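Local coordinates for protein xylulose kinase (Bifidobacterium adolescentis ATCC 15703, PDB 3I8B) that probably phosphorylates D-xylulose to D-xylulose 5-phosphate with ATP, as a member of the FGGY family of carbohydrate kinases, at residues K18-D23 and G27-F32; A35-G40 and S46-A51; A99-A104 and V147-E152; Y142-V147 and A218-A223. All blocks are in the same frame, centred on the assembly; numbering follows the deposited sequence.

Contact 1: residues K18-D23 and G27-F32; sequences KVRVTD and GELVRF
R20 faces F32, V21 faces R31 and T22 faces L29 in an antiparallel beta hairpin at the edge of the N-terminal domain sheet, the strand directions 160° apart. Between V21 and T22 the register slips by one residue, and this beta bulge shows how a hairpin absorbs an extra residue: V21 O takes two amides at once, V30 N at 2.9 Å and R31 N at 3.3 Å. Toward the turn, D23 N bonds to E28 O (2.9 Å), and G27 N returns to D23 O.

R20 makes the hydrogen-bonded side-chain link. With CG anti to the backbone N (chi1 -165°) and the chain extended as far as NE, it runs past L29 to the turn, where NH1 gives G27 O a 2.9 Å bond that is fairly straight (159° at the hydrogen) and lies in the guanidinium plane; NH2 adds a weak one. L29 CB lies over one guanidinium face, 3.6 Å from NH2. A leucine in place of R20 would probably leave G27 O without these side-chain donors and the turn less firmly tied to its strand.

F32 meets the R20 CB with its ring edge and reaches K18, whose NZ pairs with E459. On the sheet face of V21 and R31, the R31 guanidinium is anchored by A59 and D64, and V21 CG1 sits over one of its faces, 3.9 Å from NH2.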
loop_
_atom_site.group_PDB
_atom_site.type_symbol
_atom_site.label_atom_id
_atom_site.label_comp_id
_atom_site.label_asym_id
_atom_site.label_seq_id
_atom_site.Cartn_x
_atom_site.Cartn_y
_atom_site.Cartn_z
ATOM N N LYS A 18 14.946 -5.162 -4.834
ATOM C CA LYS A 18 15.250 -6.586 -4.692
ATOM C C LYS A 18 14.868 -7.299 -5.974
ATOM O O LYS A 18 13.869 -6.943 -6.604
ATOM C CB LYS A 18 14.493 -7.183 -3.512
ATOM C CG LYS A 18 14.999 -6.670 -2.168
ATOM C CD LYS A 18 13.990 -6.919 -1.081
ATOM C CE LYS A 18 14.539 -6.478 0.269
ATOM N NZ LYS A 18 13.414 -6.433 1.238
ATOM N N VAL A 19 15.668 -8.289 -6.368
ATOM C CA VAL A 19 15.359 -9.099 -7.550
ATOM C C VAL A 19 15.355 -10.578 -7.177
ATOM O O VAL A 19 16.379 -11.132 -6.774
ATOM C CB VAL A 19 16.363 -8.869 -8.694
ATOM C CG1 VAL A 19 16.065 -9.818 -9.847
ATOM C CG2 VAL A 19 16.318 -7.418 -9.181
ATOM N N ARG A 20 14.200 -11.215 -7.289
ATOM C CA ARG A 20 14.087 -12.613 -6.921
ATOM C C ARG A 20 13.847 -13.515 -8.137
ATOM O O ARG A 20 12.716 -13.694 -8.603
ATOM C CB ARG A 20 12.982 -12.798 -5.895
ATOM C CG ARG A 20 13.005 -14.145 -5.179
ATOM C CD ARG A 20 11.719 -14.265 -4.398
ATOM N NE ARG A 20 11.652 -15.358 -3.436
ATOM C CZ ARG A 20 11.210 -16.582 -3.712
ATOM N NH1 ARG A 20 10.848 -16.900 -4.950
ATOM N NH2 ARG A 20 11.145 -17.493 -2.750
ATOM N N VAL A 21 14.920 -14.090 -8.656
ATOM C CA VAL A 21 14.773 -15.053 -9.738
ATOM C C VAL A 21 14.149 -16.316 -9.149
ATOM O O VAL A 21 14.663 -16.890 -8.177
ATOM C CB VAL A 21 16.116 -15.346 -10.411
ATOM C CG1 VAL A 21 15.933 -16.349 -11.551
ATOM C CG2 VAL A 21 16.752 -14.046 -10.912
ATOM N N THR A 22 13.023 -16.748 -9.701
ATOM C CA THR A 22 12.310 -17.830 -9.040
ATOM C C THR A 22 11.747 -18.877 -9.990
ATOM O O THR A 22 11.468 -18.598 -11.160
ATOM C CB THR A 22 11.227 -17.298 -8.018
ATOM O OG1 THR A 22 9.906 -17.707 -8.376
ATOM C CG2 THR A 22 11.278 -15.820 -7.882
ATOM N N ASP A 23 11.589 -20.089 -9.468
ATOM C CA ASP A 23 11.042 -21.204 -10.234
ATOM C C ASP A 23 9.563 -20.965 -10.523
ATOM O O ASP A 23 8.762 -20.796 -9.603
ATOM C CB ASP A 23 11.237 -22.494 -9.444
ATOM C CG ASP A 23 10.831 -23.723 -10.222
ATOM O OD1 ASP A 23 9.620 -23.925 -10.430
ATOM O OD2 ASP A 23 11.727 -24.484 -10.622
ATOM N N GLY A 27 7.718 -21.670 -7.163
ATOM C CA GLY A 27 7.930 -20.470 -6.362
ATOM C C GLY A 27 9.260 -20.472 -5.623
ATOM O O GLY A 27 9.588 -19.516 -4.914
ATOM N N GLU A 28 10.030 -21.549 -5.780
ATOM C CA GLU A 28 11.327 -21.671 -5.108
ATOM C C GLU A 28 12.303 -20.585 -5.535
ATOM O O GLU A 28 12.389 -20.240 -6.717
ATOM C CB GLU A 28 11.962 -23.040 -5.380
ATOM C CG GLU A 28 11.446 -24.142 -4.486
ATOM C CD GLU A 28 12.178 -25.453 -4.713
ATOM O OE1 GLU A 28 13.432 -25.450 -4.648
ATOM O OE2 GLU A 28 11.496 -26.479 -4.962
ATOM N N LEU A 29 13.042 -20.058 -4.568
ATOM C CA LEU A 29 14.062 -19.054 -4.843
ATOM C C LEU A 29 15.217 -19.742 -5.551
ATOM O O LEU A 29 15.658 -20.809 -5.129
ATOM C CB LEU A 29 14.544 -18.390 -3.541
ATOM C CG LEU A 29 15.533 -17.228 -3.683
ATOM C CD1 LEU A 29 15.348 -16.205 -2.566
ATOM C CD2 LEU A 29 16.964 -17.730 -3.711
ATOM N N VAL A 30 15.687 -19.132 -6.632
ATOM C CA VAL A 30 16.781 -19.681 -7.430
ATOM C C VAL A 30 17.985 -18.762 -7.273
ATOM O O VAL A 30 19.060 -19.208 -6.893
ATOM C CB VAL A 30 16.362 -19.851 -8.908
ATOM C CG1 VAL A 30 17.528 -20.334 -9.778
ATOM C CG2 VAL A 30 15.202 -20.834 -9.002
ATOM N N ARG A 31 17.797 -17.469 -7.521
ATOM C CA ARG A 31 18.843 -16.478 -7.230
ATOM C C ARG A 31 18.211 -15.223 -6.630
ATOM O O ARG A 31 17.006 -15.002 -6.767
ATOM C CB ARG A 31 19.629 -16.110 -8.487
ATOM C CG ARG A 31 20.031 -17.319 -9.327
ATOM C CD ARG A 31 20.991 -16.952 -10.456
ATOM N NE ARG A 31 20.349 -16.177 -11.519
ATOM C CZ ARG A 31 19.771 -16.696 -12.605
ATOM N NH1 ARG A 31 19.721 -18.016 -12.797
ATOM N NH2 ARG A 31 19.228 -15.886 -13.503
ATOM N N PHE A 32 19.022 -14.405 -5.972
ATOM C CA PHE A 32 18.525 -13.184 -5.321
ATOM C C PHE A 32 19.586 -12.101 -5.356
ATOM O O PHE A 32 20.787 -12.396 -5.384
ATOM C CB PHE A 32 18.124 -13.485 -3.881
ATOM C CG PHE A 32 17.458 -12.326 -3.167
ATOM C CD1 PHE A 32 18.192 -11.491 -2.334
ATOM C CD2 PHE A 32 16.096 -12.117 -3.283
ATOM C CE1 PHE A 32 17.582 -10.435 -1.666
ATOM C CE2 PHE A 32 15.474 -11.069 -2.616
ATOM C CZ PHE A 32 16.219 -10.230 -1.806
#

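Contact 2: residues A35-G40 and S46-A51; sequences AKHPNG and SYWWSA
H37 and W48 both set CG anti to their carbonyl carbon (chi1 -68° and -59°), and these torsions swing the imidazole and the indole together where the chain leaving strand 29-36 comes back against helix 46-58, within the ribonuclease H-like fold shared by actin-type ATPases. The pair exemplifies edge-to-face packing: W48 CD1 stands above the centre of the imidazole, 3.5 Å from H37 CE1, with the ring planes at 51°. A51 CB closes on the imidazole rim instead, 3.3 Å from H37 CD2.

Both nitrogens of this buried ring are held. ND1 bonds to the backbone O of T14, while a water in the ring plane lies 2.8 Å from H37 NE2 and donates to W48 O, so tying the imidazole to the helix. A leucine here would probably leave that water and T14 O without their imidazole partner, and W48 without a flat face to press on.

Two apolar contacts flank this centre. A35 CB lies 4.1 Å from A51 CB, nearer the strand. At the more exposed end, P38 makes a CH-pi contact, its CG lying over the face of the Y47 ring, 3.6 Å from the ring centroid.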
loop_
_atom_site.group_PDB
_atom_site.type_symbol
_atom_site.label_atom_id
_atom_site.label_comp_id
_atom_site.label_asym_id
_atom_site.label_seq_id
_atom_site.Cartn_x
_atom_site.Cartn_y
_atom_site.Cartn_z
ATOM N N ALA A 35 19.938 -3.969 -3.848
ATOM C CA ALA A 35 20.749 -2.757 -3.826
ATOM C C ALA A 35 19.969 -1.631 -3.167
ATOM O O ALA A 35 18.740 -1.645 -3.176
ATOM C CB ALA A 35 21.157 -2.363 -5.230
ATOM N N LYS A 36 20.688 -0.658 -2.609
ATOM C CA LYS A 36 20.087 0.410 -1.811
ATOM C C LYS A 36 19.644 1.605 -2.633
ATOM O O LYS A 36 20.292 1.968 -3.611
ATOM C CB LYS A 36 21.087 0.914 -0.758
ATOM C CG LYS A 36 21.431 -0.080 0.323
ATOM C CD LYS A 36 20.358 -0.118 1.399
ATOM C CE LYS A 36 20.897 -0.747 2.679
ATOM N NZ LYS A 36 19.958 -0.549 3.815
ATOM N N HIS A 37 18.547 2.224 -2.205
ATOM C CA HIS A 37 18.140 3.541 -2.689
ATOM C C HIS A 37 18.624 4.602 -1.707
ATOM O O HIS A 37 18.776 4.317 -0.521
ATOM C CB HIS A 37 16.611 3.634 -2.794
ATOM C CG HIS A 37 16.018 2.777 -3.864
ATOM N ND1 HIS A 37 14.707 2.347 -3.838
ATOM C CD2 HIS A 37 16.559 2.255 -4.997
ATOM C CE1 HIS A 37 14.467 1.607 -4.905
ATOM N NE2 HIS A 37 15.576 1.544 -5.627
ATOM N N PRO A 38 18.853 5.834 -2.191
ATOM C CA PRO A 38 19.152 6.955 -1.286
ATOM C C PRO A 38 18.002 7.189 -0.306
ATOM O O PRO A 38 16.856 6.862 -0.606
ATOM C CB PRO A 38 19.268 8.161 -2.232
ATOM C CG PRO A 38 19.457 7.565 -3.619
ATOM C CD PRO A 38 18.748 6.256 -3.601
ATOM N N ASN A 39 18.301 7.731 0.870
ATOM C CA ASN A 39 17.245 8.111 1.798
ATOM C C ASN A 39 16.520 9.357 1.288
ATOM O O ASN A 39 17.039 10.089 0.436
ATOM C CB ASN A 39 17.824 8.376 3.189
ATOM C CG ASN A 39 18.687 7.233 3.685
ATOM O OD1 ASN A 39 19.843 7.436 4.068
ATOM N ND2 ASN A 39 18.134 6.021 3.670
ATOM N N GLY A 40 15.330 9.609 1.813
ATOM C CA GLY A 40 14.569 10.765 1.380
ATOM C C GLY A 40 13.148 10.423 0.988
ATOM O O GLY A 40 12.848 9.296 0.560
ATOM N N SER A 46 16.503 8.017 -11.406
ATOM C CA SER A 46 17.804 7.500 -11.854
ATOM C C SER A 46 18.398 6.535 -10.830
ATOM O O SER A 46 19.036 5.563 -11.194
ATOM C CB SER A 46 18.812 8.629 -12.101
ATOM O OG SER A 46 18.539 9.290 -13.323
ATOM N N TYR A 47 18.217 6.825 -9.547
ATOM C CA TYR A 47 18.704 5.911 -8.516
ATOM C C TYR A 47 17.949 4.587 -8.478
ATOM O O TYR A 47 18.524 3.578 -8.094
ATOM C CB TYR A 47 18.664 6.561 -7.138
ATOM C CG TYR A 47 19.681 7.654 -6.983
ATOM C CD1 TYR A 47 21.030 7.352 -6.809
ATOM C CD2 TYR A 47 19.302 8.988 -7.014
ATOM C CE1 TYR A 47 21.976 8.355 -6.664
ATOM C CE2 TYR A 47 20.246 10.003 -6.872
ATOM C CZ TYR A 47 21.577 9.676 -6.695
ATOM O OH TYR A 47 22.515 10.672 -6.555
ATOM N N TRP A 48 16.669 4.593 -8.855
ATOM C CA TRP A 48 15.904 3.350 -8.903
ATOM C C TRP A 48 16.370 2.489 -10.065
ATOM O O TRP A 48 16.404 1.260 -9.959
ATOM C CB TRP A 48 14.405 3.592 -9.072
ATOM C CG TRP A 48 13.760 4.406 -8.016
ATOM C CD1 TRP A 48 14.152 4.544 -6.710
ATOM C CD2 TRP A 48 12.562 5.162 -8.162
ATOM N NE1 TRP A 48 13.271 5.367 -6.041
ATOM C CE2 TRP A 48 12.288 5.765 -6.914
ATOM C CE3 TRP A 48 11.695 5.403 -9.236
ATOM C CZ2 TRP A 48 11.183 6.588 -6.708
ATOM C CZ3 TRP A 48 10.597 6.227 -9.029
ATOM C CH2 TRP A 48 10.352 6.812 -7.777
ATOM N N TRP A 49 16.700 3.123 -11.185
ATOM C CA TRP A 49 17.219 2.358 -12.304
ATOM C C TRP A 49 18.575 1.730 -11.945
ATOM O O TRP A 49 18.814 0.547 -12.208
ATOM C CB TRP A 49 17.360 3.198 -13.564
ATOM C CG TRP A 49 17.978 2.387 -14.648
ATOM C CD1 TRP A 49 19.224 2.541 -15.194
ATOM C CD2 TRP A 49 17.412 1.219 -15.267
ATOM N NE1 TRP A 49 19.450 1.565 -16.136
ATOM C CE2 TRP A 49 18.355 0.744 -16.200
ATOM C CE3 TRP A 49 16.192 0.545 -15.132
ATOM C CZ2 TRP A 49 18.110 -0.374 -17.002
ATOM C CZ3 TRP A 49 15.948 -0.571 -15.934
ATOM C CH2 TRP A 49 16.901 -1.013 -16.852
ATOM N N SER A 50 19.456 2.529 -11.350
ATOM C CA SER A 50 20.787 2.044 -10.977
ATOM C C SER A 50 20.716 0.915 -9.951
ATOM O O SER A 50 21.448 -0.072 -10.052
ATOM C CB SER A 50 21.658 3.187 -10.453
ATOM O OG SER A 50 21.997 4.088 -11.493
ATOM N N ALA A 51 19.843 1.072 -8.960
ATOM C CA ALA A 51 19.633 0.033 -7.964
ATOM C C ALA A 51 19.099 -1.249 -8.606
ATOM O O ALA A 51 19.552 -2.346 -8.266
ATOM C CB ALA A 51 18.705 0.512 -6.854
HETATM O O HOH W 1 20.794 4.048 -5.506
HETATM O O HOH W 2 14.665 0.095 -7.880
#

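Contact 3: residues A99-A104 and V147-E152; sequences APQAAA and VAWVAE
Q101 carries nearly all of this contact, lying against A148 and W149 on the neighbouring helix. Its aliphatic part makes the closest apolar approach, CG sitting 3.6 Å from A148 CB, and the same carbon lies 3.6 Å from W149 N. The chain then bends at chi2 (76°), which folds the amide back along W149 instead of letting it project straight across. As a result Q101 CD rests 3.7 Å from W149 CA, and NE2 comes to the rim of the indole, in its plane and 3.5 Å from W149 CD1. Amide and indole planes stand 80° apart, so the two flat groups meet almost at right angles and not as a stack. Q101 OE1 also lies near W149 and comes loosely to E152, 4.1 Å from its CB.

One step outward, Q101 NE2 makes a weak hydrogen bond to S98 O, just ahead of its helix. The indole is wedged among R88, M91 and S97, while A148 also packs on V220 of helix 214-225.

The two helical segments cross steeply, at 107° with axes 8.9 Å apart, so touching is confined to a small patch and one long side chain can bridge it. The case illustrates how a polar residue may serve through its methylenes and its flat amide together, without a hydrogen bond to the other helix. It joins helices 99-110 and 143-153 within the helical elaboration that FGGY kinases carry on their N-terminal ribonuclease H-like domain, away from the predicted catalytic residues.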
loop_
_atom_site.group_PDB
_atom_site.type_symbol
_atom_site.label_atom_id
_atom_site.label_comp_id
_atom_site.label_asym_id
_atom_site.label_seq_id
_atom_site.Cartn_x
_atom_site.Cartn_y
_atom_site.Cartn_z
ATOM N N ALA A 99 0.544 17.889 1.690
ATOM C CA ALA A 99 -0.537 17.919 2.671
ATOM C C ALA A 99 -1.571 19.048 2.455
ATOM O O ALA A 99 -2.776 18.809 2.558
ATOM C CB ALA A 99 0.036 17.972 4.094
ATOM N N PRO A 100 -1.110 20.278 2.164
ATOM C CA PRO A 100 -2.079 21.354 1.907
ATOM C C PRO A 100 -2.947 21.038 0.705
ATOM O O PRO A 100 -4.152 21.296 0.733
ATOM C CB PRO A 100 -1.192 22.568 1.612
ATOM C CG PRO A 100 0.096 22.274 2.315
ATOM C CD PRO A 100 0.275 20.783 2.185
ATOM N N GLN A 101 -2.342 20.461 -0.331
ATOM C CA GLN A 101 -3.076 20.119 -1.529
ATOM C C GLN A 101 -4.122 19.023 -1.259
ATOM O O GLN A 101 -5.218 19.066 -1.801
ATOM C CB GLN A 101 -2.119 19.726 -2.650
ATOM C CG GLN A 101 -1.391 20.927 -3.263
ATOM C CD GLN A 101 -0.268 21.454 -2.386
ATOM O OE1 GLN A 101 0.109 22.623 -2.481
ATOM N NE2 GLN A 101 0.280 20.592 -1.538
ATOM N N ALA A 102 -3.793 18.060 -0.405
ATOM C CA ALA A 102 -4.754 17.030 -0.039
ATOM C C ALA A 102 -5.964 17.671 0.652
ATOM O O ALA A 102 -7.117 17.368 0.327
ATOM C CB ALA A 102 -4.104 15.977 0.860
ATOM N N ALA A 103 -5.687 18.580 1.585
ATOM C CA ALA A 103 -6.740 19.323 2.280
ATOM C C ALA A 103 -7.603 20.118 1.301
ATOM O O ALA A 103 -8.834 20.079 1.365
ATOM C CB ALA A 103 -6.138 20.252 3.325
ATOM N N ALA A 104 -6.942 20.837 0.399
ATOM C CA ALA A 104 -7.632 21.661 -0.584
ATOM C C ALA A 104 -8.519 20.842 -1.538
ATOM O O ALA A 104 -9.627 21.264 -1.888
ATOM C CB ALA A 104 -6.617 22.497 -1.365
ATOM N N VAL A 147 0.906 16.049 -7.886
ATOM C CA VAL A 147 0.748 16.804 -9.121
ATOM C C VAL A 147 0.199 18.186 -8.802
ATOM O O VAL A 147 0.683 19.178 -9.325
ATOM C CB VAL A 147 -0.175 16.091 -10.120
ATOM C CG1 VAL A 147 -0.355 16.950 -11.389
ATOM C CG2 VAL A 147 0.385 14.700 -10.459
ATOM N N ALA A 148 -0.804 18.232 -7.931
ATOM C CA ALA A 148 -1.322 19.491 -7.392
ATOM C C ALA A 148 -0.225 20.383 -6.813
ATOM O O ALA A 148 -0.180 21.584 -7.079
ATOM C CB ALA A 148 -2.364 19.213 -6.332
ATOM N N TRP A 149 0.652 19.792 -6.014
ATOM C CA TRP A 149 1.707 20.538 -5.360
ATOM C C TRP A 149 2.647 21.137 -6.402
ATOM O O TRP A 149 3.094 22.286 -6.278
ATOM C CB TRP A 149 2.483 19.636 -4.390
ATOM C CG TRP A 149 3.610 20.363 -3.718
ATOM C CD1 TRP A 149 3.592 20.940 -2.480
ATOM C CD2 TRP A 149 4.912 20.619 -4.262
ATOM N NE1 TRP A 149 4.803 21.529 -2.216
ATOM C CE2 TRP A 149 5.634 21.341 -3.291
ATOM C CE3 TRP A 149 5.546 20.282 -5.469
ATOM C CZ2 TRP A 149 6.954 21.749 -3.493
ATOM C CZ3 TRP A 149 6.848 20.691 -5.674
ATOM C CH2 TRP A 149 7.541 21.417 -4.688
ATOM N N VAL A 150 2.949 20.352 -7.430
ATOM C CA VAL A 150 3.833 20.805 -8.492
ATOM C C VAL A 150 3.189 21.951 -9.270
ATOM O O VAL A 150 3.870 22.898 -9.671
ATOM C CB VAL A 150 4.210 19.658 -9.463
ATOM C CG1 VAL A 150 5.037 20.204 -10.619
ATOM C CG2 VAL A 150 4.978 18.565 -8.721
ATOM N N ALA A 151 1.878 21.869 -9.490
ATOM C CA ALA A 151 1.188 22.956 -10.189
ATOM C C ALA A 151 1.249 24.228 -9.356
ATOM O O ALA A 151 1.403 25.328 -9.886
ATOM C CB ALA A 151 -0.256 22.589 -10.490
ATOM N N GLU A 152 1.138 24.078 -8.048
ATOM C CA GLU A 152 1.113 25.244 -7.167
ATOM C C GLU A 152 2.507 25.846 -6.968
ATOM O O GLU A 152 2.667 27.065 -6.951
ATOM C CB GLU A 152 0.467 24.891 -5.823
ATOM C CG GLU A 152 0.421 26.035 -4.810
ATOM C CD GLU A 152 -0.416 27.224 -5.272
ATOM O OE1 GLU A 152 -0.197 28.346 -4.751
ATOM O OE2 GLU A 152 -1.281 27.043 -6.157
#

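Contact 4: residues Y142-V147 and A218-A223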
loop_
_atom_site.group_PDB
_atom_site.type_symbol
_atom_site.label_atom_id
_atom_site.label_comp_id
_atom_site.label_asym_id
_atom_site.label_seq_id
_atom_site.Cartn_x
_atom_site.Cartn_y
_atom_site.Cartn_z
ATOM N N TYR A 142 -1.111 10.436 -1.782
ATOM C CA TYR A 142 -1.660 10.148 -3.098
ATOM C C TYR A 142 -1.124 10.987 -4.255
ATOM O O TYR A 142 -0.829 12.174 -4.110
ATOM C CB TYR A 142 -3.187 10.177 -3.059
ATOM C CG TYR A 142 -3.775 9.246 -2.028
ATOM C CD1 TYR A 142 -3.035 8.175 -1.523
ATOM C CD2 TYR A 142 -5.073 9.423 -1.563
ATOM C CE1 TYR A 142 -3.573 7.317 -0.574
ATOM C CE2 TYR A 142 -5.618 8.574 -0.631
ATOM C CZ TYR A 142 -4.869 7.521 -0.139
ATOM O OH TYR A 142 -5.429 6.676 0.795
ATOM N N THR A 143 -0.995 10.328 -5.410
ATOM C CA THR A 143 -0.325 10.887 -6.569
ATOM C C THR A 143 -0.913 12.235 -6.996
ATOM O O THR A 143 -0.175 13.173 -7.279
ATOM C CB THR A 143 -0.385 9.909 -7.780
ATOM O OG1 THR A 143 -0.158 8.564 -7.328
ATOM C CG2 THR A 143 0.662 10.292 -8.829
ATOM N N LEU A 144 -2.236 12.312 -7.082
ATOM C CA LEU A 144 -2.883 13.556 -7.497
ATOM C C LEU A 144 -2.427 14.735 -6.634
ATOM O O LEU A 144 -2.272 15.846 -7.132
ATOM C CB LEU A 144 -4.408 13.437 -7.439
ATOM C CG LEU A 144 -5.183 14.644 -7.988
ATOM C CD1 LEU A 144 -4.849 14.885 -9.470
ATOM C CD2 LEU A 144 -6.685 14.439 -7.810
ATOM N N THR A 145 -2.208 14.496 -5.343
ATOM C CA THR A 145 -1.823 15.594 -4.449
ATOM C C THR A 145 -0.433 16.112 -4.799
ATOM O O THR A 145 -0.170 17.309 -4.681
ATOM C CB THR A 145 -1.906 15.221 -2.956
ATOM O OG1 THR A 145 -0.754 14.453 -2.580
ATOM C CG2 THR A 145 -3.180 14.422 -2.682
ATOM N N LYS A 146 0.433 15.210 -5.267
ATOM C CA LYS A 146 1.787 15.580 -5.685
ATOM C C LYS A 146 1.740 16.453 -6.936
ATOM O O LYS A 146 2.441 17.471 -7.032
ATOM C CB LYS A 146 2.635 14.335 -5.979
ATOM C CG LYS A 146 2.670 13.291 -4.876
ATOM C CD LYS A 146 3.030 13.899 -3.507
ATOM C CE LYS A 146 3.395 12.786 -2.527
ATOM N NZ LYS A 146 3.569 13.305 -1.142
ATOM N N VAL A 147 0.906 16.049 -7.886
ATOM C CA VAL A 147 0.748 16.804 -9.121
ATOM C C VAL A 147 0.199 18.186 -8.802
ATOM O O VAL A 147 0.683 19.178 -9.325
ATOM C CB VAL A 147 -0.175 16.091 -10.120
ATOM C CG1 VAL A 147 -0.355 16.950 -11.389
ATOM C CG2 VAL A 147 0.385 14.700 -10.459
ATOM N N ALA A 218 -7.213 17.871 -14.396
ATOM C CA ALA A 218 -7.458 19.255 -14.806
ATOM C C ALA A 218 -7.694 20.132 -13.583
ATOM O O ALA A 218 -7.240 21.273 -13.516
ATOM C CB ALA A 218 -8.671 19.341 -15.760
HETATM N N MSE A 219 -8.416 19.589 -12.613
HETATM C CA MSE A 219 -8.795 20.358 -11.433
HETATM C C MSE A 219 -7.577 20.922 -10.716
HETATM O O MSE A 219 -7.617 22.045 -10.204
HETATM C CB MSE A 219 -9.630 19.500 -10.486
HETATM C CG MSE A 219 -9.696 20.008 -9.054
HETATM SE SE MSE A 219 -10.774 18.793 -7.934
HETATM C CE MSE A 219 -12.508 18.959 -8.834
ATOM N N VAL A 220 -6.490 20.151 -10.677
ATOM C CA VAL A 220 -5.279 20.617 -9.990
ATOM C C VAL A 220 -4.326 21.405 -10.889
ATOM O O VAL A 220 -3.499 22.170 -10.393
ATOM C CB VAL A 220 -4.527 19.468 -9.265
ATOM C CG1 VAL A 220 -5.508 18.654 -8.428
ATOM C CG2 VAL A 220 -3.774 18.572 -10.267
ATOM N N LEU A 221 -4.442 21.215 -12.204
ATOM C CA LEU A 221 -3.631 21.953 -13.172
ATOM C C LEU A 221 -4.124 23.394 -13.342
ATOM O O LEU A 221 -3.388 24.271 -13.804
ATOM C CB LEU A 221 -3.645 21.251 -14.535
ATOM C CG LEU A 221 -2.925 19.897 -14.595
ATOM C CD1 LEU A 221 -3.009 19.259 -15.983
ATOM C CD2 LEU A 221 -1.454 20.013 -14.125
ATOM N N GLU A 222 -5.380 23.618 -12.980
ATOM C CA GLU A 222 -6.023 24.916 -13.174
ATOM C C GLU A 222 -5.226 26.046 -12.542
ATOM O O GLU A 222 -5.136 27.136 -13.114
ATOM C CB GLU A 222 -7.444 24.876 -12.599
ATOM C CG GLU A 222 -8.316 26.093 -12.858
ATOM C CD GLU A 222 -9.794 25.730 -12.791
ATOM O OE1 GLU A 222 -10.274 24.969 -13.667
ATOM O OE2 GLU A 222 -10.467 26.176 -11.853
ATOM N N ALA A 223 -4.639 25.771 -11.377
ATOM C CA ALA A 223 -3.862 26.760 -10.642
ATOM C C ALA A 223 -2.726 27.334 -11.469
ATOM O O ALA A 223 -2.404 28.516 -11.350
ATOM C CB ALA A 223 -3.311 26.164 -9.351
#
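V220 is the bump of this helix-helix packing, and L144 and V147, one turn apart on the partner helix, form the hollow that receives it. The segments run nearly parallel, 19° apart, with axes 9.7 Å from each other: a worked example of two helices at ordinary spacing that meet through branched aliphatic side chains.

The two methyls of V220 divide the work. CG2 enters the notch, 3.9 Å from L144 CD1 and equally 3.9 Å from V147 CG1, while CG1 lies against the flank of L144, 4.0 Å from its CG. L144 has CG anti to the backbone N (chi1 -174°), which carries its branched end toward the other helix. Farther along helix 143-153, A151 CB packs against the backbone at V220 O. L221 adds a second, shallower bump, its CD2 4.3 Å from V147 CG1, with A230 and H233 of helix 227-236 behind it.

At the start of helix 143-153, T143 OG1 and the Y142 ring meet H75, a predicted substrate-binding residue. Y142 holds the N-cap position, and its carbonyl is gripped twice by T145: by N, and in the carbonyl plane by OG1, with T145 OG1 2.7 Å from Y142 O.

From the N terminus, contact 1 closes a hairpin, its segments three residues apart, and contact 2 follows in series: the strand that begins in 27-32 runs on into 35-40, which folds against helix 46-58 after a five-residue connection. Contact 1 pairs the two strands at the margin of the N-terminal sheet, and contact 2 sets helix 46-58 against it. Contacts 3 and 4 close much longer loops, of 42 and 70 intervening residues, and these cross rather than nest, since 142-147 starts before 147-152 is reached, while 218-223 lies beyond it. They share V147, so helix 143-153 links helices 99-110 and 214-225. This helical cluster lies across the chain's centre from contact 1, about 21 Å away at the nearest atoms.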